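Local coordinates for protein putative histidinol-phosphate aminotransferase (Erwinia carotovora atroseptica, PDB 3LY1) that binds pyridoxal 5'-phosphate and probably works as an aminotransferase of the histidinol-phosphate type, at residues A[82-87]-A[233-238]. Residues are numbered along the deposited sequence; the frame is centred on the assembly and turned at random. Where two conformers were deposited one is given.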
loop_
_atom_site.group_PDB
_atom_site.type_symbol
_atom_site.label_atom_id
_atom_site.label_comp_id
_atom_site.label_asym_id
_atom_site.label_seq_id
_atom_site.Cartn_x
_atom_site.Cartn_y
_atom_site.Cartn_z
ATOM N N ARG A 82 -6.129 -8.183 4.719
ATOM C CA ARG A 82 -7.279 -7.287 4.543
ATOM C C ARG A 82 -8.092 -7.617 3.301
ATOM O O ARG A 82 -9.294 -7.823 3.382
ATOM C CB ARG A 82 -6.874 -5.803 4.547
ATOM C CG ARG A 82 -8.124 -4.891 4.576
ATOM C CD ARG A 82 -7.806 -3.399 4.357
ATOM N NE ARG A 82 -7.003 -3.237 3.163
ATOM C CZ ARG A 82 -7.456 -3.343 1.925
ATOM N NH1 ARG A 82 -8.751 -3.606 1.652
ATOM N NH2 ARG A 82 -6.608 -3.229 0.943
ATOM N N ALA A 83 -7.439 -7.718 2.160
ATOM C CA ALA A 83 -8.118 -7.966 0.904
ATOM C C ALA A 83 -8.814 -9.331 0.871
ATOM O O ALA A 83 -9.951 -9.431 0.377
ATOM C CB ALA A 83 -7.155 -7.845 -0.265
ATOM N N ALA A 84 -8.145 -10.349 1.424
ATOM C CA ALA A 84 -8.699 -11.682 1.515
ATOM C C ALA A 84 -9.962 -11.654 2.337
ATOM O O ALA A 84 -10.975 -12.205 1.914
ATOM C CB ALA A 84 -7.685 -12.682 2.078
ATOM N N ILE A 85 -9.931 -10.994 3.492
ATOM C CA ILE A 85 -11.120 -10.922 4.366
ATOM C C ILE A 85 -12.239 -10.105 3.703
ATOM O O ILE A 85 -13.410 -10.516 3.687
ATOM C CB ILE A 85 -10.778 -10.319 5.766
ATOM C CG1 ILE A 85 -9.740 -11.180 6.519
ATOM C CG2 ILE A 85 -12.072 -10.074 6.617
ATOM C CD1 ILE A 85 -10.232 -12.517 6.942
ATOM N N GLU A 86 -11.892 -8.959 3.118
ATOM C CA GLU A 86 -12.937 -8.133 2.476
ATOM C C GLU A 86 -13.611 -8.878 1.318
ATOM O O GLU A 86 -14.832 -8.768 1.094
ATOM C CB GLU A 86 -12.347 -6.769 2.024
ATOM C CG GLU A 86 -12.105 -5.791 3.203
ATOM C CD GLU A 86 -11.711 -4.383 2.730
ATOM O OE1 GLU A 86 -12.035 -4.028 1.580
ATOM O OE2 GLU A 86 -11.082 -3.644 3.499
ATOM N N ALA A 87 -12.820 -9.639 0.571
ATOM C CA ALA A 87 -13.318 -10.343 -0.593
ATOM C C ALA A 87 -14.334 -11.417 -0.235
ATOM O O ALA A 87 -15.258 -11.646 -1.008
ATOM C CB ALA A 87 -12.145 -10.967 -1.400
ATOM N N ALA A 233 -8.827 -12.620 -8.632
ATOM C CA ALA A 233 -9.636 -11.594 -9.270
ATOM C C ALA A 233 -10.546 -10.938 -8.232
ATOM O O ALA A 233 -10.689 -9.713 -8.232
ATOM C CB ALA A 233 -10.433 -12.168 -10.446
ATOM N N LEU A 234 -11.130 -11.726 -7.325
ATOM C CA LEU A 234 -12.010 -11.154 -6.293
ATOM C C LEU A 234 -11.221 -10.314 -5.289
ATOM O O LEU A 234 -11.647 -9.206 -4.932
ATOM C CB LEU A 234 -12.842 -12.229 -5.561
ATOM C CG LEU A 234 -14.006 -12.892 -6.309
ATOM C CD1 LEU A 234 -14.614 -13.963 -5.419
ATOM C CD2 LEU A 234 -15.067 -11.893 -6.743
HETATM N N MSE A 235 -10.061 -10.807 -4.846
HETATM C CA MSE A 235 -9.206 -10.077 -3.889
HETATM C C MSE A 235 -8.735 -8.757 -4.451
HETATM O O MSE A 235 -8.623 -7.780 -3.720
HETATM C CB MSE A 235 -7.996 -10.901 -3.492
HETATM C CG MSE A 235 -8.339 -12.024 -2.610
HETATM SE SE MSE A 235 -6.717 -13.065 -2.195
HETATM C CE MSE A 235 -5.610 -11.756 -1.357
ATOM N N GLY A 236 -8.523 -8.715 -5.763
ATOM C CA GLY A 236 -8.017 -7.549 -6.422
ATOM C C GLY A 236 -8.975 -6.372 -6.486
ATOM O O GLY A 236 -8.541 -5.248 -6.722
ATOM N N ARG A 237 -10.259 -6.652 -6.246
ATOM C CA ARG A 237 -11.257 -5.608 -6.180
ATOM C C ARG A 237 -11.152 -4.802 -4.860
ATOM O O ARG A 237 -11.767 -3.756 -4.740
ATOM C CB ARG A 237 -12.649 -6.214 -6.423
ATOM C CG ARG A 237 -12.825 -6.725 -7.882
ATOM C CD ARG A 237 -13.910 -7.804 -8.071
ATOM N NE ARG A 237 -15.254 -7.294 -7.888
ATOM C CZ ARG A 237 -15.979 -6.682 -8.821
ATOM N NH1 ARG A 237 -15.499 -6.486 -10.042
ATOM N NH2 ARG A 237 -17.198 -6.250 -8.513
ATOM N N TYR A 238 -10.331 -5.264 -3.910
ATOM C CA TYR A 238 -10.181 -4.648 -2.589
ATOM C C TYR A 238 -8.809 -4.074 -2.319
ATOM O O TYR A 238 -8.490 -3.717 -1.177
ATOM C CB TYR A 238 -10.646 -5.612 -1.494
ATOM C CG TYR A 238 -12.077 -5.965 -1.740
ATOM C CD1 TYR A 238 -13.097 -5.103 -1.378
ATOM C CD2 TYR A 238 -12.413 -7.113 -2.422
ATOM C CE1 TYR A 238 -14.419 -5.397 -1.665
ATOM C CE2 TYR A 238 -13.728 -7.393 -2.722
ATOM C CZ TYR A 238 -14.706 -6.533 -2.337
ATOM O OH TYR A 238 -16.006 -6.847 -2.633
HETATM O O HOH W 1 -16.306 -9.877 -2.890
#
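The backbones come closest at Ala-83 and Tyr-238, whose CA atoms lie 5.2 Å apart, and again at Ala-87 and Met-235. Residues 82-87 are helical throughout, and residues 233-235 belong to helix 229-235. Arg-82 reaches across end-on: NH1 and NH2 both donate to Tyr-238 O, at 2.8 and 2.9 Å, with that oxygen in the guanidinium plane. The side chain leaves extended (chi1 -171°), then bends at chi3 to reach it. NH1 also forms a salt bridge with Glu-86 OE2 at 3.0 Å, from above the carboxylate plane, and NE pairs with Glu-79, so several bonds fix the guanidinium's rotation. The Tyr-238 ring lies over the helix backbone at Glu-86 and Ala-87, with Glu-86 CB making an off-centre CH-pi contact 4.2 Å from the ring centroid. A water joins Tyr-238 OH to Ala-87 O. Selenomethionine Met-235 lays CG by Ala-87 CB and CE against Ala-84 CB (4.1 Å). Helices 76-88 and 229-235 pack together beside the seven-stranded mixed sheet of the large domain, as in fold-type I aminotransferases, Ala-84 and Met-235 both touching Ile-206 of strand 205-210, while Arg-82 and Glu-86 pack on Tyr-238 of the second subunit.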